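PDB 3S9J: member of DUF4221 family from Bacteroides vulgatus, which is of unknown function and folds as a six-bladed beta-propeller that binds sodium ions in the crystal. Local coordinates for residues 164-169 against 182-187; 217-222 against 231-236. One frame throughout, in Å; residues are numbered along the deposited sequence.

How the contacts relate
Contact 1 (164-169 against 182-187) and contact 2 (217-222 against 231-236) each pair the third and fourth strands of a four-stranded antiparallel sheet, and the two sheets follow one another in the chain as propeller blades. Their centres lie about 14 Å apart, each about 17 Å from the centre of the chain, on the same side of it. The loop leaving the first hairpin makes the join: CD1 of I187 packs on CD2 of Y219 at 3.7 Å, and CB of P185 meets CH2 of W233 at 3.8 Å. The sodium ligands D21, T24, N353, Y52 and L70 lie outside both contacts; a formic acid molecule, probably from the crystallisation liquor, lies about 4 Å from the T164 side chain.

Contact 1. Residues 164-169 against 182-187; sequences THMFAS and IFYPPI
H165 and F183 form an antiparallel non-hydrogen-bonded pair, flanked by two backbone bonds: M166 N to I182 O at 2.8 Å, nearly straight at 172°, and Y184 N to T164 O at 3.0 Å. The first donor lies in the plane of the I182 carbonyl, whereas the second meets the T164 carbonyl almost head-on. This T164 oxygen also takes a CA-H...O contact from F183.

Although their CB atoms diverge, the side chains of H165 and F183 run side by side, and their rings meet obliquely, planes at 38°. CE1 of F183 sits over one face of the imidazole, toward its rim, 3.4 Å from H165 NE2. The histidine ring also stacks with W179. Replacing F183 by alanine removes the ring beside H165, which would probably leave the imidazole without the CE1 contact over its face, though still stacked with W179.

A second, apolar patch is built round M166, a selenomethionine. Its CG stands over the face of Y184, 3.7 Å from the ring centroid; the extended chi2 (174°) carries SE on above the same ring in a longer Met-aromatic contact. SE also packs on CG2 of I182, at 4.0 Å, and both residues touch M223 of the next sheet. CG2 of T164, placed anti to the backbone N, meets CD1 of the tyrosine at 3.6 Å, while the T164 carbonyl oxygen lies in the ring plane at its edge. Y184 OH is hydrogen-bonded to Q149 O.

F167 N is buried with no partner in the model, just where the strand turns a corner. The hydrogen bonding across the contact is all backbone; the side chains add aromatic and apolar packing that joins strand 165-171 to the end of strand 177-183 and its following loop within one propeller blade.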
ATOM      1  N   THR A 164       6.753  12.847  16.452  1.00 32.27           N
ATOM      2  CA  THR A 164       7.295  12.301  15.215  1.00 31.54           C
ATOM      3  C   THR A 164       6.241  12.425  14.116  1.00 31.37           C
ATOM      4  O   THR A 164       5.106  12.004  14.286  1.00 28.49           O
ATOM      5  CB  THR A 164       7.689  10.789  15.420  1.00 33.30           C
ATOM      6  OG1 THR A 164       8.691  10.698  16.448  1.00 36.19           O
ATOM      7  CG2 THR A 164       8.201  10.141  14.114  1.00 30.13           C
ATOM      8  N   HIS A 165       6.628  12.990  12.973  1.00 28.80           N
ATOM      9  CA  HIS A 165       5.691  13.229  11.891  1.00 30.61           C
ATOM     10  C   HIS A 165       5.418  11.942  11.105  1.00 28.89           C
ATOM     11  O   HIS A 165       6.347  11.215  10.737  1.00 29.57           O
ATOM     12  CB  HIS A 165       6.255  14.254  10.905  1.00 29.22           C
ATOM     13  CG  HIS A 165       6.528  15.590  11.507  1.00 31.13           C
ATOM     14  ND1 HIS A 165       7.755  15.936  12.042  1.00 34.82           N
ATOM     15  CD2 HIS A 165       5.731  16.669  11.661  1.00 29.62           C
ATOM     16  CE1 HIS A 165       7.698  17.181  12.491  1.00 36.12           C
ATOM     17  NE2 HIS A 165       6.484  17.651  12.271  1.00 31.96           N
HETATM   18  N   MSE A 166       4.147  11.729  10.790  1.00 26.78           N
HETATM   19  CA  MSE A 166       3.717  10.634   9.942  1.00 25.16           C
HETATM   20  C   MSE A 166       3.895  10.881   8.441  1.00 26.64           C
HETATM   21  O   MSE A 166       3.949   9.932   7.689  1.00 26.06           O
HETATM   22  CB  MSE A 166       2.260  10.274  10.207  1.00 26.36           C
HETATM   23  CG  MSE A 166       2.045   9.483  11.534  1.00 28.63           C
HETATM   24 SE   MSE A 166       0.172   9.217  11.915  0.75 24.07          SE
HETATM   25  CE  MSE A 166      -0.181   8.090  10.477  1.00 29.11           C
ATOM     26  N   PHE A 167       3.896  12.158   8.017  1.00 24.71           N
ATOM     27  CA  PHE A 167       3.995  12.517   6.618  1.00 22.54           C
ATOM     28  C   PHE A 167       4.913  13.704   6.396  1.00 24.42           C
ATOM     29  O   PHE A 167       5.108  14.531   7.293  1.00 26.55           O
ATOM     30  CB  PHE A 167       2.612  12.893   6.085  1.00 24.53           C
ATOM     31  CG  PHE A 167       1.687  11.719   5.956  1.00 25.82           C
ATOM     32  CD1 PHE A 167       1.653  10.974   4.780  1.00 30.16           C
ATOM     33  CD2 PHE A 167       0.864  11.349   7.006  1.00 31.41           C
ATOM     34  CE1 PHE A 167       0.799   9.893   4.658  1.00 29.14           C
ATOM     35  CE2 PHE A 167       0.025  10.257   6.886  1.00 29.34           C
ATOM     36  CZ  PHE A 167      -0.006   9.538   5.718  1.00 27.67           C
ATOM     37  N   ALA A 168       5.469  13.760   5.203  1.00 24.34           N
ATOM     38  CA  ALA A 168       6.185  14.919   4.699  1.00 26.14           C
ATOM     39  C   ALA A 168       5.744  15.118   3.267  1.00 24.11           C
ATOM     40  O   ALA A 168       5.251  14.182   2.644  1.00 25.20           O
ATOM     41  CB  ALA A 168       7.670  14.721   4.760  1.00 24.69           C
ATOM     42  N   SER A 169       5.886  16.348   2.764  1.00 24.28           N
ATOM     43  CA  SER A 169       5.550  16.621   1.366  1.00 25.68           C
ATOM     44  C   SER A 169       6.737  17.251   0.679  1.00 25.43           C
ATOM     45  O   SER A 169       7.594  17.826   1.332  1.00 25.31           O
ATOM     46  CB  SER A 169       4.337  17.536   1.245  1.00 26.13           C
ATOM     47  OG  SER A 169       4.653  18.867   1.671  1.00 28.36           O
ATOM     48  N   ILE A 182       0.939  16.010  11.274  1.00 32.73           N
ATOM     49  CA  ILE A 182       0.175  14.813  11.589  1.00 31.91           C
ATOM     50  C   ILE A 182       1.192  13.895  12.222  1.00 31.22           C
ATOM     51  O   ILE A 182       2.161  13.502  11.570  1.00 30.20           O
ATOM     52  CB  ILE A 182      -0.381  14.142  10.332  1.00 31.93           C
ATOM     53  CG1 ILE A 182      -1.381  15.059   9.618  1.00 35.69           C
ATOM     54  CG2 ILE A 182      -1.077  12.774  10.668  1.00 31.01           C
ATOM     55  CD1 ILE A 182      -1.744  14.497   8.208  1.00 41.37           C
ATOM     56  N   PHE A 183       0.982  13.591  13.495  1.00 31.04           N
ATOM     57  CA  PHE A 183       1.981  12.924  14.324  1.00 29.97           C
ATOM     58  C   PHE A 183       1.551  11.482  14.654  1.00 30.31           C
ATOM     59  O   PHE A 183       0.371  11.154  14.653  1.00 31.17           O
ATOM     60  CB  PHE A 183       2.181  13.721  15.600  1.00 31.85           C
ATOM     61  CG  PHE A 183       2.750  15.098  15.348  1.00 30.88           C
ATOM     62  CD1 PHE A 183       4.119  15.264  15.170  1.00 31.58           C
ATOM     63  CD2 PHE A 183       1.921  16.201  15.219  1.00 35.87           C
ATOM     64  CE1 PHE A 183       4.655  16.520  14.910  1.00 34.96           C
ATOM     65  CE2 PHE A 183       2.455  17.459  14.965  1.00 36.75           C
ATOM     66  CZ  PHE A 183       3.821  17.606  14.799  1.00 34.81           C
ATOM     67  N   TYR A 184       2.522  10.647  14.962  1.00 29.46           N
ATOM     68  CA  TYR A 184       2.206   9.289  15.376  1.00 29.24           C
ATOM     69  C   TYR A 184       1.397   9.338  16.677  1.00 31.31           C
ATOM     70  O   TYR A 184       1.636  10.171  17.535  1.00 33.04           O
ATOM     71  CB  TYR A 184       3.481   8.476  15.599  1.00 28.37           C
ATOM     72  CG  TYR A 184       4.071   7.919  14.357  1.00 27.02           C
ATOM     73  CD1 TYR A 184       4.906   8.684  13.545  1.00 25.08           C
ATOM     74  CD2 TYR A 184       3.804   6.609  13.971  1.00 25.15           C
ATOM     75  CE1 TYR A 184       5.471   8.156  12.353  1.00 27.44           C
ATOM     76  CE2 TYR A 184       4.361   6.082  12.797  1.00 26.98           C
ATOM     77  CZ  TYR A 184       5.199   6.847  12.003  1.00 26.37           C
ATOM     78  OH  TYR A 184       5.744   6.294  10.851  1.00 26.80           O
ATOM     79  N   PRO A 185       0.397   8.471  16.794  1.00 32.29           N
ATOM     80  CA  PRO A 185      -0.459   8.474  17.966  1.00 33.81           C
ATOM     81  C   PRO A 185       0.270   7.853  19.167  1.00 33.33           C
ATOM     82  O   PRO A 185       1.205   7.054  18.981  1.00 32.80           O
ATOM     83  CB  PRO A 185      -1.651   7.617  17.533  1.00 33.52           C
ATOM     84  CG  PRO A 185      -1.116   6.706  16.488  1.00 34.39           C
ATOM     85  CD  PRO A 185      -0.038   7.494  15.780  1.00 30.08           C
ATOM     86  N   PRO A 186      -0.132   8.229  20.388  1.00 35.85           N
ATOM     87  CA  PRO A 186       0.549   7.737  21.606  1.00 37.31           C
ATOM     88  C   PRO A 186       0.065   6.349  22.008  1.00 37.91           C
ATOM     89  O   PRO A 186      -0.440   6.158  23.126  1.00 38.47           O
ATOM     90  CB  PRO A 186       0.164   8.785  22.656  1.00 39.28           C
ATOM     91  CG  PRO A 186      -1.217   9.211  22.239  1.00 41.86           C
ATOM     92  CD  PRO A 186      -1.172   9.227  20.710  1.00 39.20           C
ATOM     93  N   ILE A 187       0.229   5.392  21.102  1.00 36.01           N
ATOM     94  CA  ILE A 187      -0.259   4.020  21.306  1.00 35.30           C
ATOM     95  C   ILE A 187       0.866   2.989  21.328  1.00 35.35           C
ATOM     96  O   ILE A 187       0.594   1.795  21.244  1.00 38.52           O
ATOM     97  CB  ILE A 187      -1.322   3.630  20.232  1.00 33.67           C
ATOM     98  CG1 ILE A 187      -0.716   3.606  18.821  1.00 34.77           C
ATOM     99  CG2 ILE A 187      -2.513   4.576  20.300  1.00 39.13           C
ATOM    100  CD1 ILE A 187      -1.736   3.298  17.684  1.00 35.52           C
TER

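Contact 2. Residues 217-222 against 231-236; sequences FGYDSL and IRWYNA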
ATOM      1  N   PHE A 217      -1.382  -0.952  11.373  1.00 23.33           N
ATOM      2  CA  PHE A 217      -1.551  -2.397  11.316  1.00 23.66           C
ATOM      3  C   PHE A 217      -1.928  -2.974  12.687  1.00 25.28           C
ATOM      4  O   PHE A 217      -2.721  -3.911  12.773  1.00 25.47           O
ATOM      5  CB  PHE A 217      -0.285  -3.072  10.808  1.00 23.26           C
ATOM      6  CG  PHE A 217       0.194  -2.574   9.449  1.00 22.44           C
ATOM      7  CD1 PHE A 217      -0.704  -2.221   8.445  1.00 22.62           C
ATOM      8  CD2 PHE A 217       1.557  -2.499   9.176  1.00 22.32           C
ATOM      9  CE1 PHE A 217      -0.229  -1.794   7.174  1.00 22.29           C
ATOM     10  CE2 PHE A 217       2.023  -2.052   7.935  1.00 24.45           C
ATOM     11  CZ  PHE A 217       1.123  -1.723   6.948  1.00 21.19           C
ATOM     12  N   GLY A 218      -1.387  -2.404  13.748  1.00 26.08           N
ATOM     13  CA  GLY A 218      -1.619  -2.946  15.092  1.00 28.50           C
ATOM     14  C   GLY A 218      -2.772  -2.347  15.864  1.00 27.91           C
ATOM     15  O   GLY A 218      -2.857  -2.557  17.066  1.00 31.66           O
ATOM     16  N   TYR A 219      -3.672  -1.620  15.206  1.00 27.74           N
ATOM     17  CA  TYR A 219      -4.691  -0.850  15.919  1.00 27.01           C
ATOM     18  C   TYR A 219      -6.095  -1.026  15.363  1.00 28.91           C
ATOM     19  O   TYR A 219      -6.309  -1.003  14.159  1.00 27.68           O
ATOM     20  CB  TYR A 219      -4.313   0.635  15.896  1.00 26.98           C
ATOM     21  CG  TYR A 219      -4.952   1.530  16.944  1.00 29.99           C
ATOM     22  CD1 TYR A 219      -5.166   1.091  18.250  1.00 34.04           C
ATOM     23  CD2 TYR A 219      -5.287   2.841  16.641  1.00 36.42           C
ATOM     24  CE1 TYR A 219      -5.711   1.947  19.214  1.00 40.57           C
ATOM     25  CE2 TYR A 219      -5.838   3.699  17.590  1.00 38.50           C
ATOM     26  CZ  TYR A 219      -6.045   3.251  18.868  1.00 39.45           C
ATOM     27  OH  TYR A 219      -6.574   4.117  19.801  1.00 40.04           O
ATOM     28  N   ASP A 220      -7.066  -1.138  16.270  1.00 30.35           N
ATOM     29  CA  ASP A 220      -8.475  -1.290  15.922  1.00 32.71           C
ATOM     30  C   ASP A 220      -9.074  -0.107  15.174  1.00 31.02           C
ATOM     31  O   ASP A 220     -10.047  -0.277  14.469  1.00 34.40           O
ATOM     32  CB  ASP A 220      -9.321  -1.431  17.184  1.00 35.23           C
ATOM     33  CG  ASP A 220      -9.169  -2.753  17.864  1.00 37.41           C
ATOM     34  OD1 ASP A 220      -8.331  -3.581  17.479  1.00 36.12           O
ATOM     35  OD2 ASP A 220      -9.964  -2.964  18.781  1.00 43.19           O
ATOM     36  N   SER A 221      -8.521   1.089  15.344  1.00 33.25           N
ATOM     37  CA  SER A 221      -9.177   2.286  14.843  1.00 32.59           C
ATOM     38  C   SER A 221      -8.453   2.903  13.658  1.00 31.19           C
ATOM     39  O   SER A 221      -7.227   2.816  13.542  1.00 31.34           O
ATOM     40  CB  SER A 221      -9.335   3.326  15.962  1.00 36.83           C
ATOM     41  OG  SER A 221     -10.262   2.876  16.933  1.00 37.93           O
ATOM     42  N   LEU A 222      -9.242   3.506  12.785  1.00 31.07           N
ATOM     43  CA  LEU A 222      -8.731   4.325  11.685  1.00 31.36           C
ATOM     44  C   LEU A 222      -8.633   5.791  12.096  1.00 33.13           C
ATOM     45  O   LEU A 222      -9.478   6.308  12.823  1.00 33.95           O
ATOM     46  CB  LEU A 222      -9.657   4.243  10.472  1.00 32.14           C
ATOM     47  CG  LEU A 222      -9.817   2.892   9.792  1.00 31.31           C
ATOM     48  CD1 LEU A 222     -10.907   3.001   8.705  1.00 30.83           C
ATOM     49  CD2 LEU A 222      -8.450   2.431   9.213  1.00 29.52           C
ATOM     50  N   ILE A 231      -7.479  15.503  13.687  1.00 37.84           N
ATOM     51  CA  ILE A 231      -7.654  14.071  13.604  1.00 39.65           C
ATOM     52  C   ILE A 231      -8.960  13.594  14.240  1.00 39.58           C
ATOM     53  O   ILE A 231      -9.363  14.085  15.309  1.00 41.11           O
ATOM     54  CB  ILE A 231      -6.499  13.368  14.366  1.00 41.76           C
ATOM     55  CG1 ILE A 231      -5.137  13.779  13.804  1.00 46.56           C
ATOM     56  CG2 ILE A 231      -6.650  11.865  14.307  1.00 44.77           C
ATOM     57  CD1 ILE A 231      -5.061  13.757  12.345  1.00 44.54           C
ATOM     58  N   ARG A 232      -9.605  12.632  13.578  1.00 37.53           N
ATOM     59  CA  ARG A 232     -10.760  11.906  14.114  1.00 40.00           C
ATOM     60  C   ARG A 232     -10.469  10.406  14.049  1.00 37.40           C
ATOM     61  O   ARG A 232      -9.753   9.945  13.155  1.00 36.82           O
ATOM     62  CB  ARG A 232     -12.025  12.199  13.282  1.00 39.47           C
ATOM     63  CG  ARG A 232     -12.497  13.622  13.362  1.00 51.66           C
ATOM     64  CD  ARG A 232     -13.865  13.808  12.689  1.00 56.44           C
ATOM     65  NE  ARG A 232     -13.961  13.358  11.289  1.00 55.02           N
ATOM     66  CZ  ARG A 232     -13.373  13.954  10.246  1.00 56.60           C
ATOM     67  NH1 ARG A 232     -12.578  15.006  10.414  1.00 62.68           N
ATOM     68  NH2 ARG A 232     -13.574  13.494   9.017  1.00 48.66           N
ATOM     69  N   TRP A 233     -11.030   9.653  14.989  1.00 35.37           N
ATOM     70  CA  TRP A 233     -10.796   8.218  15.043  1.00 35.34           C
ATOM     71  C   TRP A 233     -12.113   7.476  14.906  1.00 36.29           C
ATOM     72  O   TRP A 233     -13.121   7.892  15.486  1.00 35.83           O
ATOM     73  CB  TRP A 233     -10.118   7.828  16.355  1.00 37.06           C
ATOM     74  CG  TRP A 233      -8.751   8.408  16.523  1.00 39.59           C
ATOM     75  CD1 TRP A 233      -8.430   9.591  17.117  1.00 43.53           C
ATOM     76  CD2 TRP A 233      -7.527   7.823  16.097  1.00 34.35           C
ATOM     77  NE1 TRP A 233      -7.073   9.775  17.089  1.00 40.93           N
ATOM     78  CE2 TRP A 233      -6.497   8.702  16.460  1.00 39.99           C
ATOM     79  CE3 TRP A 233      -7.200   6.634  15.428  1.00 36.37           C
ATOM     80  CZ2 TRP A 233      -5.157   8.435  16.186  1.00 40.51           C
ATOM     81  CZ3 TRP A 233      -5.855   6.363  15.164  1.00 38.67           C
ATOM     82  CH2 TRP A 233      -4.856   7.259  15.543  1.00 36.25           C
ATOM     83  N   TYR A 234     -12.091   6.388  14.133  1.00 34.96           N
ATOM     84  CA  TYR A 234     -13.256   5.542  13.909  1.00 34.67           C
ATOM     85  C   TYR A 234     -12.897   4.081  14.105  1.00 36.73           C
ATOM     86  O   TYR A 234     -11.869   3.605  13.617  1.00 34.93           O
ATOM     87  CB  TYR A 234     -13.789   5.706  12.498  1.00 36.15           C
ATOM     88  CG  TYR A 234     -14.263   7.097  12.181  1.00 37.23           C
ATOM     89  CD1 TYR A 234     -15.543   7.501  12.516  1.00 40.65           C
ATOM     90  CD2 TYR A 234     -13.437   7.999  11.521  1.00 37.97           C
ATOM     91  CE1 TYR A 234     -15.989   8.775  12.223  1.00 43.66           C
ATOM     92  CE2 TYR A 234     -13.875   9.281  11.226  1.00 36.41           C
ATOM     93  CZ  TYR A 234     -15.151   9.660  11.583  1.00 44.59           C
ATOM     94  OH  TYR A 234     -15.598  10.918  11.269  1.00 45.14           O
ATOM     95  N   ASN A 235     -13.763   3.366  14.806  1.00 37.08           N
ATOM     96  CA  ASN A 235     -13.545   1.943  15.002  1.00 38.08           C
ATOM     97  C   ASN A 235     -13.587   1.187  13.682  1.00 35.05           C
ATOM     98  O   ASN A 235     -14.505   1.355  12.887  1.00 35.21           O
ATOM     99  CB  ASN A 235     -14.610   1.361  15.928  1.00 39.66           C
ATOM    100  CG  ASN A 235     -14.360  -0.106  16.227  1.00 48.02           C
ATOM    101  OD1 ASN A 235     -15.087  -0.974  15.757  1.00 57.51           O
ATOM    102  ND2 ASN A 235     -13.298  -0.384  16.974  1.00 49.97           N
ATOM    103  N   ALA A 236     -12.600   0.331  13.458  1.00 33.92           N
ATOM    104  CA  ALA A 236     -12.536  -0.453  12.239  1.00 33.34           C
ATOM    105  C   ALA A 236     -11.990  -1.835  12.579  1.00 32.23           C
ATOM    106  O   ALA A 236     -11.095  -2.338  11.919  1.00 31.35           O
ATOM    107  CB  ALA A 236     -11.659   0.243  11.199  1.00 31.68           C
TER
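The carbonyl oxygen of Y234 accepts the N-H of L222 at 2.8 Å, with the donor in the carbonyl plane, and also a CA-H...O contact from S221 CA at 3.2 Å. The return bond, Y234 N to L222 O, is 2.9 Å long, making L222 and Y234 an antiparallel hydrogen-bonded pair. S221 and N235 form the next, non-hydrogen-bonded pair. Beyond it A236 N reaches D220 O, a more bent bond at 146°.

On one side of the hairpin CG of L222 presses against CB of A236, 3.5 Å away. Across the sheet from this, Y219 turns its edge to the face of the six-membered ring of W233 in an offset edge-to-face pair, planes at 81°, with CE2 of the tyrosine 3.6 Å from CZ3 of the tryptophan. The Y219 side chain leaves with CG opposite the backbone N (chi1 -160°), and this sets the ring over S221 N with its edge toward W233. CB of S221 fills in beside CE3 of W233.

Along the second strand, R232 NE donates to Y234 OH at 2.9 Å, the hydroxyl lying almost in the guanidinium plane. NH2 of the same arginine makes a salt bridge to D226, so both groups help fix the guanidinium's rotation.

Strands 221-225 and 231-235 form an antiparallel beta hairpin, the third and fourth strands of a propeller blade, with 231-235 outermost within this chain. L222 packs on V213 of strand 211-216, the Y234 ring stacks with F313, and R281, from strand 278-284 of the following sheet, binds the carbonyl oxygens of Y219 and A236.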